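Local coordinates for protein mRNA export factor (Human herpesvirus 1, PDB 4YXP) that regulates viral gene expression, inhibits host splicing and exports intronless viral mRNAs, and dimerises through the folded C-terminal domain described here, at residues Arg103-Arg108 with Thr145-Asp151; Gln46-Ala50 with Thr88-Asn92; Trp75-Val79 with Ala124-Met128. One frame throughout, in Å; residues are numbered along the deposited sequence.

Contact 1: residues Arg103-Arg108 with Thr145-Asp151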
ATOM      1  N   ARG B 103      14.309  -5.371  -0.166  1.00 20.44           N
ATOM      2  CA  ARG B 103      13.963  -3.953  -0.211  1.00 19.69           C
ATOM      3  C   ARG B 103      12.553  -3.758  -0.763  1.00 20.30           C
ATOM      4  O   ARG B 103      11.834  -2.849  -0.350  1.00 19.92           O
ATOM      5  CB  ARG B 103      14.966  -3.174  -1.061  1.00 20.19           C
ATOM      6  CG  ARG B 103      14.617  -1.688  -1.227  1.00 20.72           C
ATOM      7  CD  ARG B 103      15.670  -0.953  -2.047  1.00 21.49           C
ATOM      8  NE  ARG B 103      15.265   0.414  -2.372  1.00 21.06           N
ATOM      9  CZ  ARG B 103      15.546   1.487  -1.639  1.00 20.51           C
ATOM     10  NH1 ARG B 103      16.247   1.379  -0.513  1.00 19.27           N
ATOM     11  NH2 ARG B 103      15.120   2.680  -2.033  1.00 21.37           N
ATOM     12  N   ASP B 104      12.165  -4.611  -1.705  1.00 21.47           N
ATOM     13  CA  ASP B 104      10.858  -4.500  -2.330  1.00 23.38           C
ATOM     14  C   ASP B 104       9.775  -4.709  -1.279  1.00 21.93           C
ATOM     15  O   ASP B 104       8.783  -3.981  -1.253  1.00 21.18           O
ATOM     16  CB  ASP B 104      10.714  -5.509  -3.469  1.00 29.10           C
ATOM     17  CG  ASP B 104       9.586  -5.155  -4.422  1.00 36.15           C
ATOM     18  OD1 ASP B 104       9.836  -4.421  -5.401  1.00 39.76           O
ATOM     19  OD2 ASP B 104       8.450  -5.602  -4.191  1.00 39.21           O
ATOM     20  N   CYS B 105       9.981  -5.690  -0.404  1.00 21.92           N
ATOM     21  CA  CYS B 105       9.034  -5.963   0.673  1.00 23.54           C
ATOM     22  C   CYS B 105       9.001  -4.826   1.689  1.00 21.35           C
ATOM     23  O   CYS B 105       7.933  -4.438   2.160  1.00 20.78           O
ATOM     24  CB  CYS B 105       9.381  -7.274   1.377  1.00 27.67           C
ATOM     25  SG  CYS B 105       9.133  -8.744   0.366  1.00 31.25           S
ATOM     26  N   VAL B 106      10.170  -4.299   2.033  1.00 20.53           N
ATOM     27  CA  VAL B 106      10.256  -3.201   2.989  1.00 20.18           C
ATOM     28  C   VAL B 106       9.454  -2.004   2.489  1.00 18.95           C
ATOM     29  O   VAL B 106       8.648  -1.437   3.221  1.00 20.54           O
ATOM     30  CB  VAL B 106      11.720  -2.799   3.250  1.00 22.10           C
ATOM     31  CG1 VAL B 106      11.797  -1.542   4.121  1.00 23.68           C
ATOM     32  CG2 VAL B 106      12.472  -3.940   3.914  1.00 22.82           C
ATOM     33  N   LEU B 107       9.681  -1.630   1.238  1.00 17.68           N
ATOM     34  CA  LEU B 107       9.077  -0.431   0.674  1.00 19.95           C
ATOM     35  C   LEU B 107       7.564  -0.567   0.520  1.00 21.64           C
ATOM     36  O   LEU B 107       6.832   0.428   0.566  1.00 21.44           O
ATOM     37  CB  LEU B 107       9.722  -0.107  -0.677  1.00 20.56           C
ATOM     38  CG  LEU B 107      10.865   0.914  -0.630  1.00 21.87           C
ATOM     39  CD1 LEU B 107      11.865   0.598   0.471  1.00 22.43           C
ATOM     40  CD2 LEU B 107      11.570   0.980  -1.979  1.00 23.02           C
ATOM     41  N   ARG B 108       7.092  -1.798   0.353  1.00 22.27           N
ATOM     42  CA  ARG B 108       5.662  -2.038   0.190  1.00 22.27           C
ATOM     43  C   ARG B 108       4.911  -2.039   1.525  1.00 22.37           C
ATOM     44  O   ARG B 108       3.673  -2.023   1.541  1.00 24.00           O
ATOM     45  CB  ARG B 108       5.439  -3.357  -0.567  1.00 21.73           C
ATOM     46  CG  ARG B 108       5.725  -3.202  -2.057  1.00 19.83           C
ATOM     47  CD  ARG B 108       5.667  -4.486  -2.870  1.00 19.29           C
ATOM     48  NE  ARG B 108       6.100  -4.217  -4.241  1.00 19.44           N
ATOM     49  CZ  ARG B 108       5.322  -3.743  -5.211  1.00 20.78           C
ATOM     50  NH1 ARG B 108       4.034  -3.511  -4.994  1.00 20.26           N
ATOM     51  NH2 ARG B 108       5.832  -3.517  -6.414  1.00 22.69           N
ATOM     52  N   THR B 145      13.495  -1.247  -7.290  1.00 20.45           N
ATOM     53  CA  THR B 145      12.301  -1.288  -6.436  1.00 20.59           C
ATOM     54  C   THR B 145      11.477  -0.007  -6.533  1.00 20.28           C
ATOM     55  O   THR B 145      10.671   0.288  -5.649  1.00 20.92           O
ATOM     56  CB  THR B 145      12.668  -1.535  -4.958  1.00 21.26           C
ATOM     57  OG1 THR B 145      13.621  -0.558  -4.520  1.00 23.42           O
ATOM     58  CG2 THR B 145      13.250  -2.935  -4.771  1.00 21.89           C
ATOM     59  N   THR B 146      11.661   0.746  -7.613  1.00 20.29           N
ATOM     60  CA  THR B 146      10.899   1.977  -7.817  1.00 19.75           C
ATOM     61  C   THR B 146       9.389   1.710  -7.754  1.00 18.18           C
ATOM     62  O   THR B 146       8.639   2.485  -7.159  1.00 17.26           O
ATOM     63  CB  THR B 146      11.251   2.636  -9.169  1.00 21.94           C
ATOM     64  OG1 THR B 146      12.629   3.032  -9.167  1.00 22.59           O
ATOM     65  CG2 THR B 146      10.387   3.870  -9.427  1.00 22.29           C
ATOM     66  N   ALA B 147       8.952   0.614  -8.362  1.00 18.66           N
ATOM     67  CA  ALA B 147       7.527   0.282  -8.411  1.00 21.66           C
ATOM     68  C   ALA B 147       6.931   0.109  -7.016  1.00 22.12           C
ATOM     69  O   ALA B 147       5.737   0.329  -6.816  1.00 23.77           O
ATOM     70  CB  ALA B 147       7.309  -0.983  -9.225  1.00 23.02           C
ATOM     71  N   ALA B 148       7.760  -0.287  -6.055  1.00 20.11           N
ATOM     72  CA  ALA B 148       7.288  -0.549  -4.700  1.00 20.60           C
ATOM     73  C   ALA B 148       6.920   0.744  -3.972  1.00 20.73           C
ATOM     74  O   ALA B 148       5.875   0.823  -3.323  1.00 20.48           O
ATOM     75  CB  ALA B 148       8.338  -1.315  -3.918  1.00 22.82           C
ATOM     76  N   VAL B 149       7.775   1.758  -4.076  1.00 21.24           N
ATOM     77  CA  VAL B 149       7.489   3.032  -3.423  1.00 21.85           C
ATOM     78  C   VAL B 149       6.359   3.729  -4.186  1.00 20.47           C
ATOM     79  O   VAL B 149       5.506   4.383  -3.579  1.00 20.26           O
ATOM     80  CB  VAL B 149       8.765   3.924  -3.294  1.00 23.49           C
ATOM     81  CG1 VAL B 149       9.538   4.008  -4.599  1.00 25.75           C
ATOM     82  CG2 VAL B 149       8.404   5.320  -2.787  1.00 23.44           C
ATOM     83  N   LEU B 150       6.326   3.561  -5.505  1.00 21.00           N
ATOM     84  CA  LEU B 150       5.217   4.071  -6.312  1.00 20.81           C
ATOM     85  C   LEU B 150       3.874   3.513  -5.841  1.00 20.40           C
ATOM     86  O   LEU B 150       2.938   4.273  -5.575  1.00 21.96           O
ATOM     87  CB  LEU B 150       5.429   3.733  -7.789  1.00 22.83           C
ATOM     88  CG  LEU B 150       4.290   4.089  -8.747  1.00 25.24           C
ATOM     89  CD1 LEU B 150       3.980   5.580  -8.696  1.00 24.50           C
ATOM     90  CD2 LEU B 150       4.636   3.664 -10.165  1.00 27.95           C
ATOM     91  N   ASP B 151       3.776   2.189  -5.744  1.00 19.35           N
ATOM     92  CA  ASP B 151       2.531   1.537  -5.323  1.00 21.02           C
ATOM     93  C   ASP B 151       2.108   1.970  -3.922  1.00 20.50           C
ATOM     94  O   ASP B 151       0.924   2.225  -3.665  1.00 20.30           O
ATOM     95  CB  ASP B 151       2.676   0.010  -5.356  1.00 25.54           C
ATOM     96  CG  ASP B 151       2.560  -0.564  -6.757  1.00 30.50           C
ATOM     97  OD1 ASP B 151       2.311   0.210  -7.708  1.00 33.07           O
ATOM     98  OD2 ASP B 151       2.703  -1.800  -6.902  1.00 31.86           O
TER
HETATM   99  O   HOH W   1      13.622   2.365  -4.653  1.00 20.67           O

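Contact 2: residues Gln46-Ala50 with Thr88-Asn92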
ATOM      1  N   GLN B  46      26.097 -15.821   0.796  1.00 46.16           N
ATOM      2  CA  GLN B  46      26.652 -14.898  -0.193  1.00 45.19           C
ATOM      3  C   GLN B  46      26.217 -13.459   0.064  1.00 39.51           C
ATOM      4  O   GLN B  46      25.457 -12.882  -0.715  1.00 35.93           O
ATOM      5  CB  GLN B  46      26.247 -15.318  -1.607  1.00 50.07           C
ATOM      6  CG  GLN B  46      26.839 -16.648  -2.047  1.00 60.07           C
ATOM      7  CD  GLN B  46      27.018 -16.742  -3.552  1.00 66.68           C
ATOM      8  OE1 GLN B  46      27.300 -15.747  -4.221  1.00 66.89           O
ATOM      9  NE2 GLN B  46      26.854 -17.943  -4.092  1.00 71.57           N
ATOM     10  N   PRO B  47      26.702 -12.872   1.168  1.00 40.29           N
ATOM     11  CA  PRO B  47      26.432 -11.469   1.485  1.00 38.57           C
ATOM     12  C   PRO B  47      27.267 -10.525   0.627  1.00 37.51           C
ATOM     13  O   PRO B  47      28.168 -10.988  -0.073  1.00 39.47           O
ATOM     14  CB  PRO B  47      26.833 -11.368   2.956  1.00 39.37           C
ATOM     15  CG  PRO B  47      27.922 -12.374   3.102  1.00 42.59           C
ATOM     16  CD  PRO B  47      27.566 -13.508   2.179  1.00 43.50           C
ATOM     17  N   PHE B  48      26.970  -9.230   0.670  1.00 34.51           N
ATOM     18  CA  PHE B  48      27.841  -8.243   0.045  1.00 35.35           C
ATOM     19  C   PHE B  48      29.206  -8.276   0.731  1.00 38.36           C
ATOM     20  O   PHE B  48      29.273  -8.284   1.959  1.00 39.18           O
ATOM     21  CB  PHE B  48      27.261  -6.829   0.150  1.00 33.60           C
ATOM     22  CG  PHE B  48      26.096  -6.563  -0.768  1.00 30.91           C
ATOM     23  CD1 PHE B  48      26.259  -6.562  -2.142  1.00 30.31           C
ATOM     24  CD2 PHE B  48      24.847  -6.271  -0.247  1.00 29.56           C
ATOM     25  CE1 PHE B  48      25.192  -6.301  -2.982  1.00 29.76           C
ATOM     26  CE2 PHE B  48      23.779  -6.006  -1.080  1.00 28.11           C
ATOM     27  CZ  PHE B  48      23.949  -6.022  -2.447  1.00 28.11           C
ATOM     28  N   PRO B  49      30.300  -8.308  -0.051  1.00 40.30           N
ATOM     29  CA  PRO B  49      31.599  -8.038   0.575  1.00 43.65           C
ATOM     30  C   PRO B  49      31.631  -6.610   1.109  1.00 44.31           C
ATOM     31  O   PRO B  49      31.178  -5.705   0.404  1.00 43.45           O
ATOM     32  CB  PRO B  49      32.601  -8.232  -0.570  1.00 45.63           C
ATOM     33  CG  PRO B  49      31.877  -9.048  -1.593  1.00 45.02           C
ATOM     34  CD  PRO B  49      30.435  -8.667  -1.473  1.00 40.89           C
ATOM     35  N   ALA B  50      32.141  -6.403   2.319  1.00 46.56           N
ATOM     36  CA  ALA B  50      32.047  -5.090   2.958  1.00 47.85           C
ATOM     37  C   ALA B  50      33.384  -4.581   3.497  1.00 52.42           C
ATOM     38  O   ALA B  50      33.422  -3.610   4.254  1.00 54.41           O
ATOM     39  CB  ALA B  50      31.025  -5.141   4.081  1.00 46.17           C
ATOM     40  N   THR B  88      29.697  -1.910  -5.551  1.00 27.92           N
ATOM     41  CA  THR B  88      29.369  -3.091  -4.757  1.00 28.68           C
ATOM     42  C   THR B  88      28.107  -3.789  -5.291  1.00 27.18           C
ATOM     43  O   THR B  88      28.074  -5.018  -5.415  1.00 26.82           O
ATOM     44  CB  THR B  88      29.180  -2.712  -3.267  1.00 29.75           C
ATOM     45  OG1 THR B  88      30.433  -2.259  -2.733  1.00 31.80           O
ATOM     46  CG2 THR B  88      28.682  -3.897  -2.442  1.00 30.58           C
ATOM     47  N   PHE B  89      27.075  -3.010  -5.601  1.00 26.75           N
ATOM     48  CA  PHE B  89      25.866  -3.555  -6.215  1.00 27.17           C
ATOM     49  C   PHE B  89      26.188  -4.289  -7.512  1.00 28.62           C
ATOM     50  O   PHE B  89      25.814  -5.447  -7.692  1.00 29.12           O
ATOM     51  CB  PHE B  89      24.851  -2.447  -6.521  1.00 25.67           C
ATOM     52  CG  PHE B  89      24.155  -1.881  -5.310  1.00 24.05           C
ATOM     53  CD1 PHE B  89      24.085  -2.585  -4.118  1.00 25.36           C
ATOM     54  CD2 PHE B  89      23.556  -0.636  -5.378  1.00 22.57           C
ATOM     55  CE1 PHE B  89      23.437  -2.053  -3.021  1.00 25.47           C
ATOM     56  CE2 PHE B  89      22.908  -0.099  -4.286  1.00 22.53           C
ATOM     57  CZ  PHE B  89      22.848  -0.807  -3.105  1.00 24.04           C
ATOM     58  N   ALA B  90      26.875  -3.602  -8.420  1.00 28.66           N
ATOM     59  CA  ALA B  90      27.120  -4.122  -9.761  1.00 30.63           C
ATOM     60  C   ALA B  90      28.038  -5.339  -9.743  1.00 33.11           C
ATOM     61  O   ALA B  90      27.921  -6.227 -10.585  1.00 35.71           O
ATOM     62  CB  ALA B  90      27.713  -3.033 -10.643  1.00 30.30           C
ATOM     63  N   GLY B  91      28.950  -5.377  -8.779  1.00 32.07           N
ATOM     64  CA  GLY B  91      29.959  -6.420  -8.727  1.00 32.07           C
ATOM     65  C   GLY B  91      29.492  -7.715  -8.091  1.00 32.68           C
ATOM     66  O   GLY B  91      30.209  -8.713  -8.121  1.00 31.79           O
ATOM     67  N   ASN B  92      28.286  -7.706  -7.529  1.00 32.83           N
ATOM     68  CA  ASN B  92      27.780  -8.852  -6.781  1.00 34.88           C
ATOM     69  C   ASN B  92      26.316  -9.131  -7.125  1.00 34.52           C
ATOM     70  O   ASN B  92      25.420  -8.840  -6.329  1.00 33.00           O
ATOM     71  CB  ASN B  92      27.937  -8.605  -5.279  1.00 35.46           C
ATOM     72  CG  ASN B  92      29.387  -8.402  -4.872  1.00 36.52           C
ATOM     73  OD1 ASN B  92      30.116  -9.364  -4.644  1.00 37.41           O
ATOM     74  ND2 ASN B  92      29.809  -7.146  -4.779  1.00 36.24           N
TER
HETATM   75  O   HOH W   2      31.966  -4.337  -1.690  1.00 40.70           O

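Contact 3: residues Trp75-Val79 with Ala124-Met128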
ATOM      1  N   TRP B  75      24.095  15.620   0.637  1.00 29.13           N
ATOM      2  CA  TRP B  75      24.224  15.452  -0.805  1.00 29.17           C
ATOM      3  C   TRP B  75      25.699  15.304  -1.185  1.00 29.56           C
ATOM      4  O   TRP B  75      26.052  14.506  -2.051  1.00 28.19           O
ATOM      5  CB  TRP B  75      23.599  16.636  -1.545  1.00 30.91           C
ATOM      6  CG  TRP B  75      23.946  16.684  -2.999  1.00 31.32           C
ATOM      7  CD1 TRP B  75      24.686  17.642  -3.636  1.00 32.76           C
ATOM      8  CD2 TRP B  75      23.581  15.729  -4.001  1.00 29.63           C
ATOM      9  NE1 TRP B  75      24.797  17.343  -4.972  1.00 31.55           N
ATOM     10  CE2 TRP B  75      24.130  16.172  -5.222  1.00 30.44           C
ATOM     11  CE3 TRP B  75      22.844  14.540  -3.987  1.00 26.89           C
ATOM     12  CZ2 TRP B  75      23.961  15.472  -6.413  1.00 30.26           C
ATOM     13  CZ3 TRP B  75      22.679  13.849  -5.170  1.00 25.35           C
ATOM     14  CH2 TRP B  75      23.235  14.317  -6.367  1.00 27.23           C
ATOM     15  N   GLU B  76      26.556  16.075  -0.524  1.00 31.48           N
ATOM     16  CA  GLU B  76      27.990  16.052  -0.815  1.00 32.46           C
ATOM     17  C   GLU B  76      28.595  14.683  -0.498  1.00 30.58           C
ATOM     18  O   GLU B  76      29.439  14.180  -1.239  1.00 30.93           O
ATOM     19  CB  GLU B  76      28.716  17.148  -0.026  1.00 36.94           C
ATOM     20  CG  GLU B  76      28.502  18.563  -0.567  1.00 42.59           C
ATOM     21  CD  GLU B  76      27.073  19.064  -0.394  1.00 46.75           C
ATOM     22  OE1 GLU B  76      26.389  18.627   0.559  1.00 46.12           O
ATOM     23  OE2 GLU B  76      26.634  19.899  -1.214  1.00 50.06           O
ATOM     24  N   THR B  77      28.157  14.082   0.602  1.00 29.81           N
ATOM     25  CA  THR B  77      28.635  12.761   0.999  1.00 30.39           C
ATOM     26  C   THR B  77      28.140  11.687   0.029  1.00 28.19           C
ATOM     27  O   THR B  77      28.875  10.754  -0.306  1.00 27.22           O
ATOM     28  CB  THR B  77      28.186  12.414   2.439  1.00 31.70           C
ATOM     29  OG1 THR B  77      28.821  13.304   3.363  1.00 32.55           O
ATOM     30  CG2 THR B  77      28.544  10.973   2.807  1.00 32.36           C
ATOM     31  N   LEU B  78      26.896  11.813  -0.420  1.00 26.88           N
ATOM     32  CA  LEU B  78      26.336  10.856  -1.366  1.00 25.76           C
ATOM     33  C   LEU B  78      27.101  10.920  -2.689  1.00 24.31           C
ATOM     34  O   LEU B  78      27.358   9.897  -3.326  1.00 23.08           O
ATOM     35  CB  LEU B  78      24.843  11.128  -1.583  1.00 25.83           C
ATOM     36  CG  LEU B  78      24.077  10.204  -2.537  1.00 25.31           C
ATOM     37  CD1 LEU B  78      24.186   8.743  -2.128  1.00 23.17           C
ATOM     38  CD2 LEU B  78      22.616  10.620  -2.595  1.00 26.36           C
ATOM     39  N   VAL B  79      27.475  12.124  -3.100  1.00 25.17           N
ATOM     40  CA  VAL B  79      28.225  12.285  -4.338  1.00 26.98           C
ATOM     41  C   VAL B  79      29.585  11.608  -4.186  1.00 27.83           C
ATOM     42  O   VAL B  79      30.072  10.956  -5.110  1.00 28.59           O
ATOM     43  CB  VAL B  79      28.360  13.778  -4.714  1.00 29.77           C
ATOM     44  CG1 VAL B  79      29.443  13.996  -5.761  1.00 29.80           C
ATOM     45  CG2 VAL B  79      27.024  14.303  -5.232  1.00 30.87           C
ATOM     46  N   ALA B 124      17.422  10.700  -5.378  1.00 20.98           N
ATOM     47  CA  ALA B 124      18.749  11.234  -5.075  1.00 21.24           C
ATOM     48  C   ALA B 124      19.829  10.283  -5.589  1.00 20.88           C
ATOM     49  O   ALA B 124      20.880  10.719  -6.067  1.00 22.49           O
ATOM     50  CB  ALA B 124      18.909  11.469  -3.583  1.00 21.42           C
ATOM     51  N   TRP B 125      19.560   8.984  -5.495  1.00 20.44           N
ATOM     52  CA  TRP B 125      20.459   7.966  -6.039  1.00 22.45           C
ATOM     53  C   TRP B 125      20.596   8.143  -7.548  1.00 23.39           C
ATOM     54  O   TRP B 125      21.702   8.113  -8.089  1.00 23.54           O
ATOM     55  CB  TRP B 125      19.943   6.562  -5.704  1.00 22.97           C
ATOM     56  CG  TRP B 125      20.795   5.437  -6.222  1.00 23.86           C
ATOM     57  CD1 TRP B 125      20.513   4.607  -7.271  1.00 25.81           C
ATOM     58  CD2 TRP B 125      22.063   5.010  -5.703  1.00 24.20           C
ATOM     59  NE1 TRP B 125      21.529   3.693  -7.438  1.00 25.98           N
ATOM     60  CE2 TRP B 125      22.490   3.920  -6.489  1.00 24.74           C
ATOM     61  CE3 TRP B 125      22.879   5.446  -4.654  1.00 25.74           C
ATOM     62  CZ2 TRP B 125      23.698   3.262  -6.258  1.00 25.57           C
ATOM     63  CZ3 TRP B 125      24.079   4.789  -4.426  1.00 26.86           C
ATOM     64  CH2 TRP B 125      24.475   3.710  -5.225  1.00 26.24           C
ATOM     65  N   CYS B 126      19.468   8.337  -8.224  1.00 22.98           N
ATOM     66  CA  CYS B 126      19.479   8.593  -9.660  1.00 23.50           C
ATOM     67  C   CYS B 126      20.257   9.866  -9.981  1.00 23.49           C
ATOM     68  O   CYS B 126      21.002   9.917 -10.959  1.00 23.74           O
ATOM     69  CB  CYS B 126      18.054   8.704 -10.204  1.00 25.41           C
ATOM     70  SG  CYS B 126      17.186   7.129 -10.302  1.00 26.26           S
ATOM     71  N   LYS B 127      20.083  10.897  -9.158  1.00 23.86           N
ATOM     72  CA  LYS B 127      20.750  12.167  -9.411  1.00 24.45           C
ATOM     73  C   LYS B 127      22.257  12.017  -9.230  1.00 25.35           C
ATOM     74  O   LYS B 127      23.045  12.658  -9.929  1.00 26.14           O
ATOM     75  CB  LYS B 127      20.217  13.272  -8.493  1.00 23.97           C
ATOM     76  CG  LYS B 127      20.709  14.652  -8.911  1.00 24.45           C
ATOM     77  CD  LYS B 127      20.207  15.773  -8.018  1.00 25.91           C
ATOM     78  CE  LYS B 127      20.791  17.107  -8.477  1.00 28.69           C
ATOM     79  NZ  LYS B 127      20.271  18.271  -7.715  1.00 29.43           N
ATOM     80  N   MET B 128      22.654  11.163  -8.294  1.00 25.62           N
ATOM     81  CA  MET B 128      24.069  10.901  -8.056  1.00 27.27           C
ATOM     82  C   MET B 128      24.677  10.160  -9.247  1.00 27.19           C
ATOM     83  O   MET B 128      25.783  10.483  -9.688  1.00 27.84           O
ATOM     84  CB  MET B 128      24.251  10.100  -6.762  1.00 27.51           C
ATOM     85  CG  MET B 128      25.700   9.721  -6.445  1.00 28.58           C
ATOM     86  SD  MET B 128      26.283   8.244  -7.308  1.00 28.37           S
ATOM     87  CE  MET B 128      25.203   6.986  -6.631  1.00 27.72           C
TER

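Contact 1: residues Arg103-Arg108 with Thr145-Asp151
Two guanidinium groups of helix 93-109 reach across to the start of helix 146-167. That of R103 meets T145 OG1 at its edge, nearly in plane, the NE to OG1 bond being 2.9 Å long but bent to 138°; a water at the same edge accepts from R103 NH2 and is also hydrogen-bonded to T145 OG1. With OG1 between its backbone N and carbonyl carbon (chi1 54°), T145 points the hydroxyl to R103 and lays CG2 against D104. The guanidinium of R108 has A148 CA over one face, offset toward the rim. R108 NE bonds to D104 OD2 at 2.7 Å, from above the carboxylate plane. R108 NH1 reaches D151 OD2 at 2.9 Å, on the anti side, the R108 guanidinium and D151 carboxylate planes standing 72° apart. Between the arginines, L107 CB packs on A148 CB at 3.7 Å, the segments running nearly parallel.

R103 NH1 donates to G266 O of the second subunit and forms a salt bridge with E121 of its own chain; R108 NH1 bonds to T155 O of the second subunit. Flanked by D104 and D151, the R108 charge is probably well compensated, and this salt-bridge network probably holds the guanidinium beside the dimer interface.

Contact 2: residues Gln46-Ala50 with Thr88-Asn92
The irregular segment 46-50 passes the C-terminal end of helix 75-91, the backbones coming closest at F48 and N92, whose CA atoms are 6.9 Å apart. F48 carries most of the contact. With its CG beside the backbone N (chi1 -74°), the ring reaches across the last turn of the helix, where CD1 touches the T88 methyl CG2 at 3.6 Å and CZ reaches CD1 of F89 at 3.8 Å. F48 CZ arrives at the edge of the F89 ring, near its plane; the ring planes are inclined at 52°, an oblique aromatic pair. CB of N92 lies against the same F48 ring atom, CD1, at 4.1 Å.

P49 and the N92 side chain come at each other from opposite directions, P49 CD being 3.3 Å from N92 OD1. That amide is held from within its own segment: N92 ND2 donates to T88 O over 2.8 Å, almost straight at 177°, in the carbonyl plane and on a lone pair. This bond fixes the rotation of the amide and turns OD1 toward the proline. Farther along, a water joins the segments, donating to P49 O at 2.6 Å and bonding to T88 OG1, a hydroxyl that also pairs with S84 O.

The loop between helices 25-38 and 56-59 is thus seated on the end of helix 75-91, with F48 also packed on L59 of helix 56-59 and on A95 and A99 of helix 93-109. From the second subunit, H265 packs on F48 and Y268 meets F89 edge-to-face.

Contact 3: residues Trp75-Val79 with Ala124-Met128
A124, first of the second segment, meets two side chains of helix 75-91. Its CB packs on L78 CD2 at 3.9 Å, while its carbonyl O lies at the edge of the W75 ring, 3.7 Å from CZ3 and near the ring plane; that oxygen already accepts the backbone bond from M128 N. W125 starts away from the partner helix, yet CE3 at the edge of the W125 indole comes within 4.4 Å of L78 CD1, and its NE1 bonds to D140. One turn on from A124, K127 crosses the W75 side chain at about a right angle. The fully extended lysine runs its methylenes past the six-membered ring, CG coming within 3.6 Å of W75 CH2, and its ammonium NZ ends 5.2 Å from the ring centroid, at most a weak cation-pi attraction. The firmer polar partner of K127 NZ is Y226 O. M128 closes the segment: its CG touches L78 O at 3.5 Å, and the chain then bends at chi2 (-82°) and chi3 (-63°), which folds CE back over one face of the W125 indole. On the other helix, V79 CG2 lies over one face of W75, so the tryptophan is packed from within its own helix as well.

Segments 75-79 and 124-128 cross at -55°, their axes 10.3 Å apart, a spacing filled by the large W75, L78 and M128 side chains. Helix 75-91 also supplies L85 and Y86 to W125, helix 141-144 adds I142 and I143, and F269 of the second subunit packs on both L78 and W125.

In the fold
Three consecutive helices, 75-91, 93-109 and 112-132, take part, joined by helix 146-167 in contact 1 and the loop holding 46-50 in contact 2; the centres lie about 20 to 21 Å apart. Contacts 2 and 3 share helix 75-91, one at its C-terminal end and the other at its start, and touch where F89 packs on W125. The centre of contact 1 lies about 3 Å from the centre of the chain; it does not touch the others. Along the chain contact 2 closes before contact 1 opens, whereas contact 3 interleaves with both. All three adjoin the second subunit, including residues from the region important for homodimerization, consistent with a fold whose internal packing and dimer interface are interwoven.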